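Local coordinates for protein flap endonuclease 1 (PDB 1A76) that cuts 5'-flaps and removes nucleotides from 5' ends of DNA during replication and repair, as a structure-specific, magnesium-dependent nuclease, at residues A[279-284]-A[306-311]; A[7-12]-A[196-201]. All coordinates share one frame; numbering follows the deposited sequence.

Contact 1 of 2, residues A[279-284]-A[306-311]; sequences KLPDKE and DKLYNL
A trans chi1 of -172° turns the Tyr-309 ring out beside Leu-280 and Pro-281; Lys-283 puts CG beside its own N and then runs extended, carrying its ammonium past the base of Tyr-309 to Asp-306. The setting is a pair of consecutive helices, 283-292 and 298-315: the first is entered through Leu-280 and Pro-281 and N-capped by Asp-282, whose OD1 takes the backbone N-H of Gly-285. Pro-281 wedges against the second helix, its CG 3.4 Å from Tyr-309 CA and its CD 3.6 Å from Tyr-309 CD2. One atom along the same ring, Pro-281 CB meets Leu-308 CD2 at 3.6 Å, and Leu-308 also packs on Ile-66 and Leu-69 of helix 56-70. Leu-280 lays CD2 over one face of the tyrosine in a CH-pi contact, 4.1 Å from the ring centroid and 13° off its normal. The aliphatic end of Lys-283 crosses the base of that side chain at about a right angle, with CE 3.5 Å from Tyr-309 CB. Beyond it, NZ forms a salt bridge to Asp-306 OD1 of 2.7 Å, approaching from above the carboxylate, 38° out of its plane. The same oxygen also pairs with Lys-302, an arrangement that would probably stabilise the ionised acid. A water completes the grip, accepting from Lys-283 NZ at 2.7 Å and donating to the backbone O of Asp-306 at 2.7 Å.

Contact 2 of 2, residues A[7-12]-A[196-201]; sequences DFIPKN and ELIELN
Lys-11 and Glu-196 form a salt bridge, NZ to OE2 at 2.6 Å, with the ammonium set well above the carboxylate, 61° out of its plane. The lysine gets there by folding: CG sits between the backbone N and the carbonyl carbon (chi1 71°), and the chain bends again at each later torsion, so that CG and CE both lie against the glutamate carboxylate while CB rests on Ile-198 CG1 at 3.8 Å. Glu-196, by contrast, reaches across with an extended chain. Next to this pair the backbones make a short antiparallel bridge, in which Asn-12 and Leu-197 are a hydrogen-bonded pair. Asn-12 N gives to Leu-197 O at 3.0 Å and Leu-197 N returns to Asn-12 O at 2.8 Å, both N-H...O angles being 167°. Asn-12 O is approached as well by Glu-196 CA at 3.5 Å, a CA-H...O contact. Ile-9 adds an apolar touch, its CD1 4.2 Å from Ile-198 CG2. In the second shell, Tyr-174 OH hydrogen-bonds to both Lys-11 NZ and Glu-196 OE2, and Arg-186 NE makes a further salt bridge to that oxygen. With an alanine in place of Glu-196, Lys-11 and Arg-186 would probably be left without their shared counter-charge and the folded lysine chain set free to turn. Tyr-174 stands in sequence between Asp-173 and Asp-175, predicted ligands of the second magnesium, yet the side chain of Ile-9 is about 14 Å from a bound manganese ion. In the mixed sheet of this PIN-like nuclease fold, strand 12-13 lies at one edge and pairs with 196-199, which pairs in turn with 183-186, while helix 200-207 packs against Pro-10 and Ile-198.

From the N terminus, contact 2 opens first at residues 7-12 and closes at 196-201 after 183 intervening residues, joining the N-domain to the I-domain. The long loop so closed carries six of the seven known or predicted magnesium ligands; Asp-224 follows it. Contact 1 then closes a mainly helical loop of 21 residues between 279-284 and 306-311. The two are in series, neither nested nor crossed, with centres 35 Å apart and no touch between them. Contact 2 ties the edge strand 12-13 into the sheet, whereas contact 1 fastens helices 283-292 and 298-315 to each other, beside helices 56-70 and 129-142.

Contact 1 of 2, residues A[279-284]-A[306-311]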
loop_
_atom_site.group_PDB
_atom_site.type_symbol
_atom_site.label_atom_id
_atom_site.label_comp_id
_atom_site.label_asym_id
_atom_site.label_seq_id
_atom_site.Cartn_x
_atom_site.Cartn_y
_atom_site.Cartn_z
ATOM N N LYS A 279 8.319 10.616 17.444
ATOM C CA LYS A 279 9.539 11.017 18.133
ATOM C C LYS A 279 10.081 12.272 17.464
ATOM O O LYS A 279 9.768 12.539 16.306
ATOM C CB LYS A 279 10.590 9.905 18.040
ATOM C CG LYS A 279 10.073 8.526 18.392
ATOM C CD LYS A 279 11.213 7.515 18.488
ATOM C CE LYS A 279 11.325 6.925 19.894
ATOM N NZ LYS A 279 10.435 5.738 20.119
ATOM N N LEU A 280 10.906 13.038 18.172
ATOM C CA LEU A 280 11.457 14.247 17.578
ATOM C C LEU A 280 12.387 13.881 16.419
ATOM O O LEU A 280 13.126 12.901 16.495
ATOM C CB LEU A 280 12.203 15.060 18.638
ATOM C CG LEU A 280 11.217 15.617 19.666
ATOM C CD1 LEU A 280 11.978 16.190 20.862
ATOM C CD2 LEU A 280 10.350 16.672 19.013
ATOM N N PRO A 281 12.354 14.664 15.330
ATOM C CA PRO A 281 13.208 14.390 14.164
ATOM C C PRO A 281 14.694 14.727 14.336
ATOM O O PRO A 281 15.045 15.721 14.985
ATOM C CB PRO A 281 12.582 15.226 13.053
ATOM C CG PRO A 281 11.891 16.350 13.766
ATOM C CD PRO A 281 11.499 15.851 15.129
ATOM N N ASP A 282 15.550 13.891 13.749
ATOM C CA ASP A 282 16.990 14.101 13.794
ATOM C C ASP A 282 17.260 15.031 12.613
ATOM O O ASP A 282 17.493 14.576 11.490
ATOM C CB ASP A 282 17.729 12.757 13.623
ATOM C CG ASP A 282 19.234 12.923 13.427
ATOM O OD1 ASP A 282 19.736 14.075 13.441
ATOM O OD2 ASP A 282 19.922 11.887 13.250
ATOM N N LYS A 283 17.190 16.335 12.882
ATOM C CA LYS A 283 17.384 17.362 11.871
ATOM C C LYS A 283 18.659 17.201 11.051
ATOM O O LYS A 283 18.628 17.333 9.835
ATOM C CB LYS A 283 17.371 18.751 12.513
ATOM C CG LYS A 283 16.033 19.143 13.156
ATOM C CD LYS A 283 16.042 20.604 13.596
ATOM C CE LYS A 283 14.622 21.118 13.842
ATOM N NZ LYS A 283 14.609 22.475 14.475
ATOM N N GLU A 284 19.768 16.916 11.723
ATOM C CA GLU A 284 21.068 16.763 11.074
ATOM C C GLU A 284 21.124 15.565 10.134
ATOM O O GLU A 284 21.640 15.660 9.015
ATOM C CB GLU A 284 22.167 16.618 12.140
ATOM C CG GLU A 284 22.445 17.884 12.953
ATOM C CD GLU A 284 21.327 18.203 13.922
ATOM O OE1 GLU A 284 20.826 17.255 14.567
ATOM O OE2 GLU A 284 20.942 19.387 14.032
ATOM N N ASP A 306 12.499 21.870 10.427
ATOM C CA ASP A 306 12.231 22.760 11.560
ATOM C C ASP A 306 10.727 22.729 11.851
ATOM O O ASP A 306 10.297 22.708 13.004
ATOM C CB ASP A 306 12.686 24.189 11.236
ATOM C CG ASP A 306 14.202 24.361 11.350
ATOM O OD1 ASP A 306 14.862 23.485 11.948
ATOM O OD2 ASP A 306 14.734 25.370 10.840
ATOM N N LYS A 307 9.924 22.705 10.795
ATOM C CA LYS A 307 8.476 22.653 10.955
ATOM C C LYS A 307 8.077 21.272 11.488
ATOM O O LYS A 307 7.187 21.165 12.332
ATOM C CB LYS A 307 7.777 22.903 9.616
ATOM C CG LYS A 307 8.196 24.187 8.917
ATOM C CD LYS A 307 7.054 24.757 8.089
ATOM C CE LYS A 307 7.493 25.007 6.659
ATOM N NZ LYS A 307 8.198 23.809 6.117
ATOM N N LEU A 308 8.729 20.218 10.997
ATOM C CA LEU A 308 8.410 18.860 11.454
ATOM C C LEU A 308 8.699 18.724 12.938
ATOM O O LEU A 308 7.908 18.166 13.688
ATOM C CB LEU A 308 9.202 17.794 10.675
ATOM C CG LEU A 308 9.145 16.366 11.265
ATOM C CD1 LEU A 308 7.712 15.822 11.238
ATOM C CD2 LEU A 308 10.079 15.444 10.482
ATOM N N TYR A 309 9.843 19.240 13.363
ATOM C CA TYR A 309 10.232 19.183 14.772
ATOM C C TYR A 309 9.173 19.840 15.671
ATOM O O TYR A 309 8.746 19.272 16.678
ATOM C CB TYR A 309 11.575 19.898 14.951
ATOM C CG TYR A 309 12.187 19.759 16.325
ATOM C CD1 TYR A 309 11.870 20.660 17.348
ATOM C CD2 TYR A 309 13.092 18.728 16.606
ATOM C CE1 TYR A 309 12.436 20.541 18.615
ATOM C CE2 TYR A 309 13.670 18.598 17.882
ATOM C CZ TYR A 309 13.335 19.509 18.875
ATOM O OH TYR A 309 13.900 19.390 20.121
ATOM N N ASN A 310 8.757 21.045 15.306
ATOM C CA ASN A 310 7.774 21.779 16.097
ATOM C C ASN A 310 6.406 21.106 16.113
ATOM O O ASN A 310 5.715 21.138 17.121
ATOM C CB ASN A 310 7.666 23.219 15.585
ATOM C CG ASN A 310 8.875 24.058 15.976
ATOM O OD1 ASN A 310 9.541 23.775 16.978
ATOM N ND2 ASN A 310 9.164 25.093 15.189
ATOM N N LEU A 311 6.015 20.493 15.002
ATOM C CA LEU A 311 4.729 19.795 14.939
ATOM C C LEU A 311 4.737 18.637 15.929
ATOM O O LEU A 311 3.821 18.478 16.732
ATOM C CB LEU A 311 4.474 19.258 13.521
ATOM C CG LEU A 311 4.065 20.290 12.462
ATOM C CD1 LEU A 311 4.300 19.718 11.075
ATOM C CD2 LEU A 311 2.597 20.670 12.635
HETATM O O HOH W 1 12.120 23.390 14.932
#

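Contact 2 of 2, residues A[7-12]-A[196-201]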
loop_
_atom_site.group_PDB
_atom_site.type_symbol
_atom_site.label_atom_id
_atom_site.label_comp_id
_atom_site.label_asym_id
_atom_site.label_seq_id
_atom_site.Cartn_x
_atom_site.Cartn_y
_atom_site.Cartn_z
ATOM N N ASP A 7 -16.207 2.799 -10.043
ATOM C CA ASP A 7 -17.508 3.123 -10.614
ATOM C C ASP A 7 -18.687 2.354 -10.019
ATOM O O ASP A 7 -19.836 2.681 -10.287
ATOM C CB ASP A 7 -17.455 2.867 -12.129
ATOM C CG ASP A 7 -18.702 3.340 -12.856
ATOM O OD1 ASP A 7 -19.679 2.562 -12.942
ATOM O OD2 ASP A 7 -18.700 4.491 -13.348
ATOM N N PHE A 8 -18.411 1.352 -9.195
ATOM C CA PHE A 8 -19.488 0.537 -8.655
ATOM C C PHE A 8 -19.801 0.598 -7.176
ATOM O O PHE A 8 -20.786 0.022 -6.738
ATOM C CB PHE A 8 -19.248 -0.906 -9.070
ATOM C CG PHE A 8 -18.940 -1.051 -10.523
ATOM C CD1 PHE A 8 -19.965 -1.001 -11.465
ATOM C CD2 PHE A 8 -17.625 -1.183 -10.960
ATOM C CE1 PHE A 8 -19.689 -1.076 -12.826
ATOM C CE2 PHE A 8 -17.339 -1.260 -12.317
ATOM C CZ PHE A 8 -18.376 -1.205 -13.254
ATOM N N ILE A 9 -18.992 1.295 -6.399
ATOM C CA ILE A 9 -19.278 1.368 -4.978
ATOM C C ILE A 9 -19.463 2.795 -4.502
ATOM O O ILE A 9 -18.915 3.730 -5.088
ATOM C CB ILE A 9 -18.159 0.694 -4.156
ATOM C CG1 ILE A 9 -16.840 1.439 -4.355
ATOM C CG2 ILE A 9 -17.991 -0.756 -4.601
ATOM C CD1 ILE A 9 -15.676 0.800 -3.640
ATOM N N PRO A 10 -20.281 2.987 -3.453
ATOM C CA PRO A 10 -20.491 4.343 -2.934
ATOM C C PRO A 10 -19.208 4.902 -2.327
ATOM O O PRO A 10 -18.419 4.175 -1.733
ATOM C CB PRO A 10 -21.607 4.177 -1.896
ATOM C CG PRO A 10 -21.591 2.718 -1.525
ATOM C CD PRO A 10 -21.092 1.974 -2.742
ATOM N N LYS A 11 -18.985 6.196 -2.518
ATOM C CA LYS A 11 -17.811 6.857 -1.969
ATOM C C LYS A 11 -18.109 8.336 -1.940
ATOM O O LYS A 11 -19.024 8.795 -2.616
ATOM C CB LYS A 11 -16.578 6.581 -2.826
ATOM C CG LYS A 11 -16.590 7.273 -4.165
ATOM C CD LYS A 11 -16.777 6.270 -5.286
ATOM C CE LYS A 11 -15.446 5.853 -5.865
ATOM N NZ LYS A 11 -14.681 5.084 -4.853
ATOM N N ASN A 12 -17.356 9.088 -1.147
ATOM C CA ASN A 12 -17.594 10.519 -1.068
ATOM C C ASN A 12 -16.315 11.330 -0.966
ATOM O O ASN A 12 -15.338 10.919 -0.336
ATOM C CB ASN A 12 -18.491 10.837 0.133
ATOM C CG ASN A 12 -19.856 10.161 0.042
ATOM O OD1 ASN A 12 -20.742 10.622 -0.678
ATOM N ND2 ASN A 12 -20.026 9.063 0.771
ATOM N N GLU A 196 -10.793 11.119 -1.153
ATOM C CA GLU A 196 -12.010 10.335 -1.288
ATOM C C GLU A 196 -12.122 9.285 -0.182
ATOM O O GLU A 196 -11.212 8.468 0.025
ATOM C CB GLU A 196 -12.040 9.650 -2.653
ATOM C CG GLU A 196 -13.002 8.457 -2.740
ATOM C CD GLU A 196 -13.052 7.857 -4.138
ATOM O OE1 GLU A 196 -13.441 8.580 -5.072
ATOM O OE2 GLU A 196 -12.696 6.671 -4.306
ATOM N N LEU A 197 -13.246 9.310 0.518
ATOM C CA LEU A 197 -13.474 8.362 1.592
ATOM C C LEU A 197 -14.456 7.273 1.177
ATOM O O LEU A 197 -15.501 7.549 0.570
ATOM C CB LEU A 197 -14.010 9.091 2.831
ATOM C CG LEU A 197 -14.467 8.200 3.992
ATOM C CD1 LEU A 197 -13.258 7.612 4.689
ATOM C CD2 LEU A 197 -15.315 9.005 4.957
ATOM N N ILE A 198 -14.097 6.035 1.498
ATOM C CA ILE A 198 -14.944 4.879 1.223
ATOM C C ILE A 198 -15.189 4.215 2.574
ATOM O O ILE A 198 -14.243 3.809 3.254
ATOM C CB ILE A 198 -14.270 3.836 0.281
ATOM C CG1 ILE A 198 -13.932 4.462 -1.076
ATOM C CG2 ILE A 198 -15.229 2.654 0.052
ATOM C CD1 ILE A 198 -12.464 4.773 -1.274
ATOM N N GLU A 199 -16.454 4.139 2.980
ATOM C CA GLU A 199 -16.816 3.493 4.241
ATOM C C GLU A 199 -17.397 2.132 3.910
ATOM O O GLU A 199 -18.435 2.052 3.260
ATOM C CB GLU A 199 -17.865 4.315 5.011
ATOM C CG GLU A 199 -17.845 4.053 6.515
ATOM C CD GLU A 199 -19.144 4.427 7.219
ATOM O OE1 GLU A 199 -19.830 5.360 6.751
ATOM O OE2 GLU A 199 -19.473 3.787 8.247
ATOM N N LEU A 200 -16.733 1.073 4.363
ATOM C CA LEU A 200 -17.169 -0.304 4.092
ATOM C C LEU A 200 -18.636 -0.564 4.462
ATOM O O LEU A 200 -19.378 -1.165 3.686
ATOM C CB LEU A 200 -16.259 -1.299 4.818
ATOM C CG LEU A 200 -16.462 -2.813 4.578
ATOM C CD1 LEU A 200 -16.231 -3.173 3.099
ATOM C CD2 LEU A 200 -15.499 -3.609 5.464
ATOM N N ASN A 201 -19.049 -0.109 5.640
ATOM C CA ASN A 201 -20.428 -0.292 6.070
ATOM C C ASN A 201 -21.383 0.310 5.052
ATOM O O ASN A 201 -22.411 -0.278 4.744
ATOM C CB ASN A 201 -20.674 0.354 7.434
ATOM C CG ASN A 201 -21.963 -0.127 8.072
ATOM O OD1 ASN A 201 -22.127 -1.318 8.334
ATOM N ND2 ASN A 201 -22.885 0.793 8.317
#